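Local coordinates for protein FAD-dependent pyridine nucleotide-disulphide oxidoreductase (Desulfovibrio vulgaris, PDB 3IWA) that probably uses FAD to pass electrons between a pyridine nucleotide and a second substrate, at residues A[17-22]-A[31-36]; A[92-97]-A[287-292]; A[114-119]-A[324-329]; A[137-142]-A[148-153]. All coordinates share one frame; numbering follows the deposited sequence. Where two conformers were deposited one is given.

Contact 1: residues A[17-22]-A[31-36]; sequences KAACRF and VTMIDQ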
loop_
_atom_site.group_PDB
_atom_site.type_symbol
_atom_site.label_atom_id
_atom_site.label_comp_id
_atom_site.label_asym_id
_atom_site.label_seq_id
_atom_site.Cartn_x
_atom_site.Cartn_y
_atom_site.Cartn_z
ATOM N N LYS A 17 -16.275 11.751 17.386
ATOM C CA LYS A 17 -15.576 10.456 17.378
ATOM C C LYS A 17 -15.096 10.088 18.770
ATOM O O LYS A 17 -15.290 8.983 19.220
ATOM C CB LYS A 17 -14.381 10.477 16.419
ATOM C CG LYS A 17 -13.737 9.106 16.181
ATOM C CD LYS A 17 -14.723 8.157 15.480
ATOM C CE LYS A 17 -14.113 6.778 15.141
ATOM N NZ LYS A 17 -14.947 6.038 14.087
ATOM N N ALA A 18 -14.441 11.014 19.439
ATOM C CA ALA A 18 -13.901 10.730 20.751
ATOM C C ALA A 18 -15.029 10.332 21.736
ATOM O O ALA A 18 -14.886 9.388 22.499
ATOM C CB ALA A 18 -13.103 11.902 21.261
ATOM N N ALA A 19 -16.150 11.031 21.654
ATOM C CA ALA A 19 -17.233 10.873 22.586
ATOM C C ALA A 19 -17.944 9.548 22.335
ATOM O O ALA A 19 -18.230 8.818 23.273
ATOM C CB ALA A 19 -18.199 12.040 22.455
ATOM N N CYS A 20 -18.242 9.253 21.070
ATOM C CA CYS A 20 -18.877 7.995 20.702
ATOM C C CYS A 20 -18.030 6.775 21.077
ATOM O O CYS A 20 -18.545 5.771 21.577
ATOM C CB CYS A 20 -19.162 7.962 19.211
ATOM S SG CYS A 20 -19.730 6.364 18.690
ATOM N N ARG A 21 -16.728 6.855 20.856
ATOM C CA ARG A 21 -15.839 5.768 21.273
ATOM C C ARG A 21 -15.810 5.664 22.809
ATOM O O ARG A 21 -15.808 4.564 23.387
ATOM C CB ARG A 21 -14.429 6.021 20.739
ATOM C CG ARG A 21 -13.353 5.159 21.307
ATOM C CD ARG A 21 -13.501 3.685 20.938
ATOM N NE ARG A 21 -12.350 2.914 21.426
ATOM C CZ ARG A 21 -12.270 1.590 21.385
ATOM N NH1 ARG A 21 -13.244 0.880 20.853
ATOM N NH2 ARG A 21 -11.201 0.977 21.850
ATOM N N PHE A 22 -15.755 6.824 23.464
ATOM C CA PHE A 22 -15.781 6.867 24.920
ATOM C C PHE A 22 -16.985 6.114 25.491
ATOM O O PHE A 22 -16.840 5.234 26.352
ATOM C CB PHE A 22 -15.848 8.298 25.404
ATOM C CG PHE A 22 -15.986 8.418 26.885
ATOM C CD1 PHE A 22 -15.135 7.749 27.718
ATOM C CD2 PHE A 22 -16.974 9.224 27.446
ATOM C CE1 PHE A 22 -15.246 7.866 29.116
ATOM C CE2 PHE A 22 -17.073 9.347 28.810
ATOM C CZ PHE A 22 -16.196 8.670 29.642
ATOM N N VAL A 31 -21.333 12.745 28.965
ATOM C CA VAL A 31 -20.572 13.595 28.083
ATOM C C VAL A 31 -21.408 14.804 27.725
ATOM O O VAL A 31 -22.601 14.679 27.417
ATOM C CB VAL A 31 -20.176 12.900 26.772
ATOM C CG1 VAL A 31 -19.533 13.911 25.797
ATOM C CG2 VAL A 31 -19.267 11.744 27.056
ATOM N N THR A 32 -20.765 15.972 27.772
ATOM C CA THR A 32 -21.350 17.194 27.255
ATOM C C THR A 32 -20.431 17.701 26.141
ATOM O O THR A 32 -19.227 17.824 26.323
ATOM C CB THR A 32 -21.504 18.252 28.388
ATOM O OG1 THR A 32 -22.242 17.688 29.487
ATOM C CG2 THR A 32 -22.193 19.501 27.877
ATOM N N MET A 33 -21.022 17.996 24.999
ATOM C CA MET A 33 -20.320 18.497 23.835
ATOM C C MET A 33 -20.791 19.916 23.582
ATOM O O MET A 33 -21.986 20.174 23.595
ATOM C CB MET A 33 -20.664 17.659 22.609
ATOM C CG MET A 33 -20.107 16.249 22.602
ATOM S SD MET A 33 -19.963 15.592 20.920
ATOM C CE MET A 33 -18.859 16.725 20.163
ATOM N N ILE A 34 -19.851 20.817 23.337
ATOM C CA ILE A 34 -20.121 22.208 23.095
ATOM C C ILE A 34 -19.635 22.457 21.692
ATOM O O ILE A 34 -18.545 22.016 21.328
ATOM C CB ILE A 34 -19.292 23.072 24.038
ATOM C CG1 ILE A 34 -19.776 22.907 25.482
ATOM C CG2 ILE A 34 -19.351 24.510 23.623
ATOM C CD1 ILE A 34 -18.729 23.312 26.515
ATOM N N ASP A 35 -20.419 23.155 20.892
ATOM C CA ASP A 35 -20.014 23.368 19.526
ATOM C C ASP A 35 -18.980 24.494 19.328
ATOM O O ASP A 35 -18.412 24.620 18.236
ATOM C CB ASP A 35 -21.232 23.605 18.649
ATOM C CG ASP A 35 -21.916 24.912 18.935
ATOM O OD1 ASP A 35 -21.644 25.551 19.977
ATOM O OD2 ASP A 35 -22.745 25.288 18.101
ATOM N N GLN A 36 -18.731 25.296 20.362
ATOM C CA GLN A 36 -17.737 26.395 20.302
ATOM C C GLN A 36 -17.939 27.366 19.106
ATOM O O GLN A 36 -16.989 27.766 18.417
ATOM C CB GLN A 36 -16.303 25.833 20.309
ATOM C CG GLN A 36 -15.229 26.863 20.680
ATOM C CD GLN A 36 -15.289 27.262 22.140
ATOM O OE1 GLN A 36 -16.124 26.768 22.893
ATOM N NE2 GLN A 36 -14.388 28.141 22.554
#
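Between Val31 and Met33, the two strand residues that meet the helix, the hydroxyl OG1 of Thr32 is gripped from the far side of the sheet by His5 NE2 and Glu82 OE2. This beta-alpha-beta unit, in which strand 5-9 leads through helix 14-25 into strand 30-34, opens a Rossmann-type domain of the kind that binds FAD in this family. It is a worked example of how the return helix of such a unit lies on the strand it feeds: the axes of helix 17-22 and strand 31-34 run nearly antiparallel, at 170°, and 10.0 Å apart. No hydrogen bond links 17-22 to 31-36, and apolar packing does the work. Val31 divides its two methyls between two partners. With CG1 anti to the backbone N (chi1 172°), that branch is aimed at the CB of Ala19, 4.1 Å from it, while CG2, beside the backbone N, goes to Phe22. The small Ala19 also receives the thioether of Met33, whose SD stands 4.3 Å from the Ala19 CB, so one methyl is shared by two strand residues on the same face of the sheet. Phe22 is reached at its rim and not over a face, its side chain and that of Val31 lying alongside each other and pointing opposite ways. Beyond the pair, Phe22 also packs on Val6 of strand 5-9 and on Leu326 of helix 314-326, where its helix meets two strands and a second helix. In the plane of the ring, Val31 CG2 lies 3.4 Å from Phe22 CD2 and 3.7 Å from Phe22 CE2.

Contact 2: residues A[92-97]-A[287-292]; sequences IDRAAH and PDIFAG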
loop_
_atom_site.group_PDB
_atom_site.type_symbol
_atom_site.label_atom_id
_atom_site.label_comp_id
_atom_site.label_asym_id
_atom_site.label_seq_id
_atom_site.Cartn_x
_atom_site.Cartn_y
_atom_site.Cartn_z
ATOM N N ILE A 92 -11.125 27.968 30.783
ATOM C CA ILE A 92 -10.911 26.693 31.426
ATOM C C ILE A 92 -10.181 26.920 32.735
ATOM O O ILE A 92 -9.151 27.567 32.755
ATOM C CB ILE A 92 -10.085 25.748 30.537
ATOM C CG1 ILE A 92 -10.891 25.381 29.292
ATOM C CG2 ILE A 92 -9.695 24.464 31.310
ATOM C CD1 ILE A 92 -10.127 24.612 28.296
ATOM N N ASP A 93 -10.708 26.378 33.826
ATOM C CA ASP A 93 -9.981 26.397 35.089
ATOM C C ASP A 93 -9.549 24.982 35.352
ATOM O O ASP A 93 -10.346 24.140 35.743
ATOM C CB ASP A 93 -10.844 26.943 36.234
ATOM C CG ASP A 93 -10.055 27.140 37.537
ATOM O OD1 ASP A 93 -8.906 26.656 37.646
ATOM O OD2 ASP A 93 -10.607 27.771 38.471
ATOM N N ARG A 94 -8.264 24.755 35.138
ATOM C CA ARG A 94 -7.674 23.427 35.233
ATOM C C ARG A 94 -7.615 22.882 36.656
ATOM O O ARG A 94 -7.948 21.711 36.888
ATOM C CB ARG A 94 -6.278 23.454 34.632
ATOM C CG ARG A 94 -6.319 23.581 33.143
ATOM C CD ARG A 94 -5.024 24.101 32.652
ATOM N NE ARG A 94 -3.935 23.252 33.086
ATOM C CZ ARG A 94 -2.669 23.627 33.074
ATOM N NH1 ARG A 94 -2.348 24.841 32.655
ATOM N NH2 ARG A 94 -1.726 22.793 33.475
ATOM N N ALA A 95 -7.192 23.715 37.608
ATOM C CA ALA A 95 -7.118 23.290 39.023
ATOM C C ALA A 95 -8.503 22.871 39.544
ATOM O O ALA A 95 -8.652 21.817 40.188
ATOM C CB ALA A 95 -6.520 24.397 39.895
ATOM N N ALA A 96 -9.508 23.687 39.222
ATOM C CA ALA A 96 -10.900 23.439 39.606
ATOM C C ALA A 96 -11.694 22.461 38.719
ATOM O O ALA A 96 -12.831 22.102 39.063
ATOM C CB ALA A 96 -11.645 24.779 39.659
ATOM N N HIS A 97 -11.130 22.081 37.571
ATOM C CA HIS A 97 -11.804 21.218 36.587
ATOM C C HIS A 97 -13.190 21.761 36.206
ATOM O O HIS A 97 -14.215 21.085 36.309
ATOM C CB HIS A 97 -11.878 19.778 37.101
ATOM C CG HIS A 97 -10.544 19.094 37.181
ATOM N ND1 HIS A 97 -9.539 19.506 38.029
ATOM C CD2 HIS A 97 -10.048 18.025 36.511
ATOM C CE1 HIS A 97 -8.484 18.723 37.879
ATOM N NE2 HIS A 97 -8.766 17.817 36.960
ATOM N N PRO A 287 -2.809 16.415 32.350
ATOM C CA PRO A 287 -3.104 15.008 32.065
ATOM C C PRO A 287 -4.588 14.661 32.004
ATOM O O PRO A 287 -4.933 13.595 31.526
ATOM C CB PRO A 287 -2.385 14.238 33.199
ATOM C CG PRO A 287 -2.092 15.229 34.257
ATOM C CD PRO A 287 -1.986 16.572 33.568
ATOM N N ASP A 288 -5.453 15.568 32.432
ATOM C CA ASP A 288 -6.909 15.365 32.317
ATOM C C ASP A 288 -7.499 16.032 31.068
ATOM O O ASP A 288 -8.697 15.963 30.812
ATOM C CB ASP A 288 -7.609 15.872 33.602
ATOM C CG ASP A 288 -7.187 15.066 34.870
ATOM O OD1 ASP A 288 -7.050 13.823 34.775
ATOM O OD2 ASP A 288 -6.988 15.677 35.944
ATOM N N ILE A 289 -6.639 16.658 30.278
ATOM C CA ILE A 289 -7.088 17.350 29.086
ATOM C C ILE A 289 -6.405 16.797 27.846
ATOM O O ILE A 289 -5.186 16.830 27.751
ATOM C CB ILE A 289 -6.809 18.845 29.176
ATOM C CG1 ILE A 289 -7.495 19.427 30.445
ATOM C CG2 ILE A 289 -7.300 19.519 27.909
ATOM C CD1 ILE A 289 -7.288 20.919 30.638
ATOM N N PHE A 290 -7.223 16.312 26.910
ATOM C CA PHE A 290 -6.765 15.771 25.636
ATOM C C PHE A 290 -7.056 16.808 24.561
ATOM O O PHE A 290 -7.913 17.635 24.755
ATOM C CB PHE A 290 -7.497 14.452 25.273
ATOM C CG PHE A 290 -7.306 13.326 26.288
ATOM C CD1 PHE A 290 -8.163 13.207 27.383
ATOM C CD2 PHE A 290 -6.295 12.395 26.128
ATOM C CE1 PHE A 290 -7.989 12.193 28.314
ATOM C CE2 PHE A 290 -6.095 11.371 27.046
ATOM C CZ PHE A 290 -6.935 11.255 28.143
ATOM N N ALA A 291 -6.356 16.701 23.426
ATOM C CA ALA A 291 -6.485 17.569 22.274
ATOM C C ALA A 291 -6.118 16.762 21.032
ATOM O O ALA A 291 -5.273 15.885 21.086
ATOM C CB ALA A 291 -5.552 18.785 22.410
ATOM N N GLY A 292 -6.770 17.049 19.920
ATOM C CA GLY A 292 -6.374 16.487 18.635
ATOM C C GLY A 292 -6.864 17.317 17.458
ATOM O O GLY A 292 -7.474 18.373 17.640
#
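The turn that leaves strand 87-93 of the three-stranded antiparallel sheet meets the edge of the parallel sheet here: Ile92 and Arg94 pack on Ile289 of its outermost strand 289-291, while His97 bonds Asp288 just before that strand. Such a pairing, a beta meander packed over a central parallel sheet, belongs to the FAD-binding domain fold of this family, and the chain running on beyond Gly292 probably approaches the flavin site, as in relatives. His97 NE2 donates to Asp288 OD2 over 3.0 Å, and this well-aligned bond is almost straight at 177°. The acceptor lies in the plane of the imidazole, whereas the donor meets OD2 on its anti side and 35° out of the carboxylate plane. Ring and carboxylate planes stand 54° apart. At the other nitrogen, His97 ND1 donates to Ala95 O, but this bond is long, at 3.3 Å, and poorly aimed, coming from above the plane of that carbonyl. Alongside the polar link runs an apolar one. CD1 of Ile289 touches the aliphatic stem of Arg94 at CG (3.8 Å) and lies 4.3 Å from Ile92 CG2. In the conformer given here, Arg94 bends at chi3 beyond that point and its NE forms a salt bridge with Asp286. Asp288 is likewise not devoted to the histidine, since its OD1 forms a salt bridge with Lys116 NZ. If both ring nitrogens donate, a protonated His97 is possible, and it would then share the Asp288 carboxylate with the charge of Lys116.

Contact 3: residues A[114-119]-A[324-329]; sequences YDKLVL and TNLADG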
loop_
_atom_site.group_PDB
_atom_site.type_symbol
_atom_site.label_atom_id
_atom_site.label_comp_id
_atom_site.label_asym_id
_atom_site.label_seq_id
_atom_site.Cartn_x
_atom_site.Cartn_y
_atom_site.Cartn_z
ATOM N N TYR A 114 -15.898 18.975 35.049
ATOM C CA TYR A 114 -15.405 17.861 34.271
ATOM C C TYR A 114 -14.412 17.025 35.037
ATOM O O TYR A 114 -13.695 17.526 35.896
ATOM C CB TYR A 114 -14.808 18.338 32.932
ATOM C CG TYR A 114 -13.494 19.085 33.025
ATOM C CD1 TYR A 114 -12.293 18.413 33.153
ATOM C CD2 TYR A 114 -13.460 20.468 32.960
ATOM C CE1 TYR A 114 -11.088 19.104 33.230
ATOM C CE2 TYR A 114 -12.278 21.159 33.020
ATOM C CZ TYR A 114 -11.100 20.479 33.152
ATOM O OH TYR A 114 -9.931 21.192 33.218
ATOM N N ASP A 115 -14.408 15.738 34.705
ATOM C CA ASP A 115 -13.331 14.824 35.088
ATOM C C ASP A 115 -12.251 14.795 34.006
ATOM O O ASP A 115 -11.077 14.681 34.318
ATOM C CB ASP A 115 -13.890 13.416 35.272
ATOM C CG ASP A 115 -14.929 13.351 36.388
ATOM O OD1 ASP A 115 -14.466 13.204 37.530
ATOM O OD2 ASP A 115 -16.172 13.443 36.118
ATOM N N LYS A 116 -12.670 14.862 32.737
ATOM C CA LYS A 116 -11.750 14.901 31.626
ATOM C C LYS A 116 -12.305 15.858 30.601
ATOM O O LYS A 116 -13.497 15.928 30.424
ATOM C CB LYS A 116 -11.582 13.515 30.983
ATOM C CG LYS A 116 -11.061 12.404 31.882
ATOM C CD LYS A 116 -9.644 12.600 32.323
ATOM C CE LYS A 116 -9.294 11.611 33.442
ATOM N NZ LYS A 116 -7.879 11.787 33.934
ATOM N N LEU A 117 -11.423 16.583 29.937
ATOM C CA LEU A 117 -11.798 17.516 28.869
ATOM C C LEU A 117 -11.144 17.133 27.530
ATOM O O LEU A 117 -9.985 16.712 27.476
ATOM C CB LEU A 117 -11.349 18.924 29.254
ATOM C CG LEU A 117 -11.732 20.139 28.400
ATOM C CD1 LEU A 117 -13.264 20.333 28.238
ATOM C CD2 LEU A 117 -11.090 21.388 29.005
ATOM N N VAL A 118 -11.885 17.289 26.448
ATOM C CA VAL A 118 -11.304 17.139 25.128
ATOM C C VAL A 118 -11.408 18.456 24.352
ATOM O O VAL A 118 -12.500 18.951 24.152
ATOM C CB VAL A 118 -12.000 16.028 24.296
ATOM C CG1 VAL A 118 -11.480 16.038 22.795
ATOM C CG2 VAL A 118 -11.835 14.681 24.949
ATOM N N LEU A 119 -10.262 18.960 23.893
ATOM C CA LEU A 119 -10.183 20.127 23.052
ATOM C C LEU A 119 -10.104 19.765 21.564
ATOM O O LEU A 119 -9.123 19.260 21.086
ATOM C CB LEU A 119 -9.003 20.990 23.488
ATOM C CG LEU A 119 -9.001 21.417 24.978
ATOM C CD1 LEU A 119 -7.807 22.263 25.310
ATOM C CD2 LEU A 119 -10.280 22.176 25.314
ATOM N N THR A 324 -10.687 5.997 23.815
ATOM C CA THR A 324 -10.166 4.868 24.567
ATOM C C THR A 324 -9.416 5.331 25.800
ATOM O O THR A 324 -9.535 4.727 26.888
ATOM C CB THR A 324 -9.254 4.031 23.597
ATOM O OG1 THR A 324 -10.067 3.536 22.532
ATOM C CG2 THR A 324 -8.550 2.864 24.276
ATOM N N ASN A 325 -8.626 6.393 25.654
ATOM C CA ASN A 325 -7.869 6.896 26.781
ATOM C C ASN A 325 -8.749 7.648 27.803
ATOM O O ASN A 325 -8.405 7.654 28.954
ATOM C CB ASN A 325 -6.678 7.736 26.311
ATOM C CG ASN A 325 -5.655 6.894 25.577
ATOM O OD1 ASN A 325 -5.714 5.669 25.684
ATOM N ND2 ASN A 325 -4.708 7.530 24.841
ATOM N N LEU A 326 -9.857 8.273 27.368
ATOM C CA LEU A 326 -10.858 8.838 28.288
ATOM C C LEU A 326 -11.471 7.737 29.125
ATOM O O LEU A 326 -11.852 7.989 30.266
ATOM C CB LEU A 326 -12.009 9.536 27.565
ATOM C CG LEU A 326 -11.722 10.791 26.745
ATOM C CD1 LEU A 326 -12.901 11.116 25.786
ATOM C CD2 LEU A 326 -11.415 11.927 27.688
ATOM N N ALA A 327 -11.580 6.532 28.546
ATOM C CA ALA A 327 -12.016 5.333 29.285
ATOM C C ALA A 327 -10.901 4.579 29.992
ATOM O O ALA A 327 -11.053 3.415 30.238
ATOM C CB ALA A 327 -12.768 4.398 28.404
ATOM N N ASP A 328 -9.803 5.247 30.333
ATOM C CA ASP A 328 -8.736 4.658 31.140
ATOM C C ASP A 328 -7.884 3.655 30.381
ATOM O O ASP A 328 -7.100 2.937 31.000
ATOM C CB ASP A 328 -9.291 4.033 32.455
ATOM C CG ASP A 328 -9.923 5.083 33.394
ATOM O OD1 ASP A 328 -9.236 6.073 33.742
ATOM O OD2 ASP A 328 -11.110 4.922 33.758
ATOM N N GLY A 329 -7.990 3.622 29.048
ATOM C CA GLY A 329 -7.089 2.780 28.222
ATOM C C GLY A 329 -5.715 3.408 28.081
ATOM O O GLY A 329 -5.437 4.430 28.694
#
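Leu326 lies nearly perpendicular to Val118, its two methyls straddling one branch of the valine. CD1 of Leu326 lies 3.8 Å from Val118 CG2, and the sister methyl CD2 is 3.9 Å from the same CG2. That second methyl serves two residues, because it also presses on the CB of Lys116, 3.7 Å away. The leucine's CB points across the contact rather than into it; with CG lying beside the backbone N (chi1 -65°), the isopropyl end is swung round to the strand. Lys116 offers the near part of its chain alone: a bend at chi2 (-67°) turns the rest away, directing the amine to Asp288. Strand 116-119 lies between strands 5-9 and 289-291 in the parallel sheet of the Rossmann-type domain expected to bind FAD, and helix 314-326 covers this face of it, with Phe290 of the adjoining strand 289-291 also touching Leu326. A Schellman motif closes the helix just beyond the contact: Gly329 N bonds to Thr324 O over 2.9 Å, and Asp328 N to Asn325 O over 3.1 Å, with Asp328 at positive phi as the C-prime residue. The carboxylate OD2 of Asp328 is taken up by Lys4 NZ in a salt bridge.

Contact 4: residues A[137-142]-A[148-153]; sequences GVTPVT and EFVQHA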
loop_
_atom_site.group_PDB
_atom_site.type_symbol
_atom_site.label_atom_id
_atom_site.label_comp_id
_atom_site.label_asym_id
_atom_site.label_seq_id
_atom_site.Cartn_x
_atom_site.Cartn_y
_atom_site.Cartn_z
ATOM N N GLY A 137 -19.081 37.481 1.097
ATOM C CA GLY A 137 -18.586 36.712 -0.065
ATOM C C GLY A 137 -17.153 36.196 0.047
ATOM O O GLY A 137 -16.694 35.497 -0.830
ATOM N N VAL A 138 -16.448 36.585 1.102
ATOM C CA VAL A 138 -15.088 36.155 1.365
ATOM C C VAL A 138 -15.145 35.021 2.391
ATOM O O VAL A 138 -15.376 35.244 3.589
ATOM C CB VAL A 138 -14.198 37.312 1.892
ATOM C CG1 VAL A 138 -12.789 36.826 2.163
ATOM C CG2 VAL A 138 -14.171 38.489 0.906
ATOM N N THR A 139 -14.930 33.796 1.914
ATOM C CA THR A 139 -15.241 32.626 2.705
ATOM C C THR A 139 -14.036 31.775 3.041
ATOM O O THR A 139 -13.501 31.117 2.166
ATOM C CB THR A 139 -16.211 31.738 1.974
ATOM O OG1 THR A 139 -17.136 32.548 1.255
ATOM C CG2 THR A 139 -16.944 30.844 2.958
ATOM N N PRO A 140 -13.661 31.729 4.335
ATOM C CA PRO A 140 -12.580 30.871 4.772
ATOM C C PRO A 140 -13.040 29.436 4.659
ATOM O O PRO A 140 -14.200 29.154 4.929
ATOM C CB PRO A 140 -12.422 31.229 6.258
ATOM C CG PRO A 140 -13.811 31.556 6.707
ATOM C CD PRO A 140 -14.483 32.188 5.475
ATOM N N VAL A 141 -12.153 28.550 4.227
ATOM C CA VAL A 141 -12.423 27.105 4.257
ATOM C C VAL A 141 -11.181 26.392 4.807
ATOM O O VAL A 141 -10.156 26.330 4.136
ATOM C CB VAL A 141 -12.806 26.587 2.851
ATOM C CG1 VAL A 141 -12.991 25.065 2.866
ATOM C CG2 VAL A 141 -14.064 27.313 2.371
ATOM N N THR A 142 -11.270 25.908 6.046
ATOM C CA THR A 142 -10.103 25.358 6.768
ATOM C C THR A 142 -10.034 23.831 6.787
ATOM O O THR A 142 -9.068 23.254 7.273
ATOM C CB THR A 142 -10.072 25.823 8.257
ATOM O OG1 THR A 142 -11.200 25.266 8.974
ATOM C CG2 THR A 142 -10.052 27.362 8.359
ATOM N N GLU A 148 -17.169 20.901 1.805
ATOM C CA GLU A 148 -18.442 20.261 1.437
ATOM C C GLU A 148 -19.658 21.145 1.769
ATOM O O GLU A 148 -20.582 21.246 0.960
ATOM C CB GLU A 148 -18.573 18.871 2.098
ATOM N N PHE A 149 -19.636 21.790 2.942
ATOM C CA PHE A 149 -20.666 22.763 3.326
ATOM C C PHE A 149 -20.837 23.879 2.290
ATOM O O PHE A 149 -21.947 24.104 1.791
ATOM C CB PHE A 149 -20.345 23.377 4.692
ATOM C CG PHE A 149 -21.246 24.537 5.073
ATOM C CD1 PHE A 149 -22.543 24.309 5.544
ATOM C CD2 PHE A 149 -20.794 25.856 4.967
ATOM C CE1 PHE A 149 -23.383 25.374 5.898
ATOM C CE2 PHE A 149 -21.620 26.935 5.317
ATOM C CZ PHE A 149 -22.918 26.693 5.784
ATOM N N VAL A 150 -19.748 24.585 1.983
ATOM C CA VAL A 150 -19.803 25.682 0.992
ATOM C C VAL A 150 -20.341 25.162 -0.349
ATOM O O VAL A 150 -21.226 25.773 -0.929
ATOM C CB VAL A 150 -18.417 26.391 0.808
ATOM C CG1 VAL A 150 -18.362 27.222 -0.488
ATOM C CG2 VAL A 150 -18.100 27.248 2.014
ATOM N N GLN A 151 -19.830 24.015 -0.802
ATOM C CA GLN A 151 -20.222 23.418 -2.093
ATOM C C GLN A 151 -21.727 23.146 -2.194
ATOM O O GLN A 151 -22.330 23.372 -3.246
ATOM C CB GLN A 151 -19.460 22.112 -2.353
ATOM C CG GLN A 151 -18.030 22.294 -2.800
ATOM C CD GLN A 151 -17.188 21.025 -2.689
ATOM O OE1 GLN A 151 -17.691 19.897 -2.743
ATOM N NE2 GLN A 151 -15.886 21.213 -2.555
ATOM N N HIS A 152 -22.319 22.652 -1.103
ATOM C CA HIS A 152 -23.755 22.311 -1.069
ATOM C C HIS A 152 -24.652 23.478 -0.621
ATOM O O HIS A 152 -25.875 23.354 -0.649
ATOM C CB HIS A 152 -24.008 21.034 -0.224
ATOM C CG HIS A 152 -23.450 19.780 -0.843
ATOM N ND1 HIS A 152 -22.095 19.559 -0.982
ATOM C CD2 HIS A 152 -24.059 18.690 -1.376
ATOM C CE1 HIS A 152 -21.889 18.387 -1.565
ATOM N NE2 HIS A 152 -23.066 17.840 -1.817
ATOM N N ALA A 153 -24.061 24.609 -0.239
ATOM C CA ALA A 153 -24.847 25.824 0.096
ATOM C C ALA A 153 -25.077 26.708 -1.136
ATOM O O ALA A 153 -25.973 27.560 -1.156
ATOM C CB ALA A 153 -24.161 26.625 1.204
#
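Val150 meets the strand segment through one methyl, and that methyl touches both Thr139 and Val141. Its CB is directed at residues 137-142. From there the branches part: CG1, anti to the backbone N at chi1 163°, lies beside the carbonyl carbon, while CG2, next to the backbone N, reaches across. This CG2 stands 3.9 Å from Thr139 CG2 and 4.1 Å from Val141 CG2, seated between two residues that lie two apart along the chain. Thr139 runs alongside Val150 but points the opposite way, whereas Val141 comes to it at a slant. Strand 138-140 is an outermost strand of the second parallel sheet, next to strand 249-252, and helix 144-153 follows it directly, doubling back over it. That sheet belongs to a Rossmann-type domain probably used for the pyridine nucleotide. Val141 also packs on Ile170 of helix 169-182, whose start overlaps a glycine-rich sequence consistent with a dinucleotide-binding turn. On the helix itself, Glu148 O receives two donors of His152, each at 3.0 Å: the backbone N and the ring ND1, which come to it from opposite faces of its carbonyl plane. One turn along, Gln151 O accepts a hydrogen bond from Trp182 NE1.

Overall arrangement
Contacts 1, 2 and 3 all reach one parallel sheet, whereas contact 4 belongs to a different parallel sheet, its centre about 24 Å from that of contact 1 and about 32 Å from those of contacts 2 and 3. Contacts 1 and 3, with centres about 10 Å apart, use neighbouring helices and are joined by a hydrogen bond of Arg21 with Thr324 and by packing of Phe22 on the backbone of Leu326 and Ala327. Contacts 2 and 3 hold adjacent strands. Chemistry follows position: the three buried contacts are apolar across their segments, while contact 2, only partly buried, adds a polar bond. Contacts 1 and 4 close short chain excursions; contacts 2 and 3 close long ones.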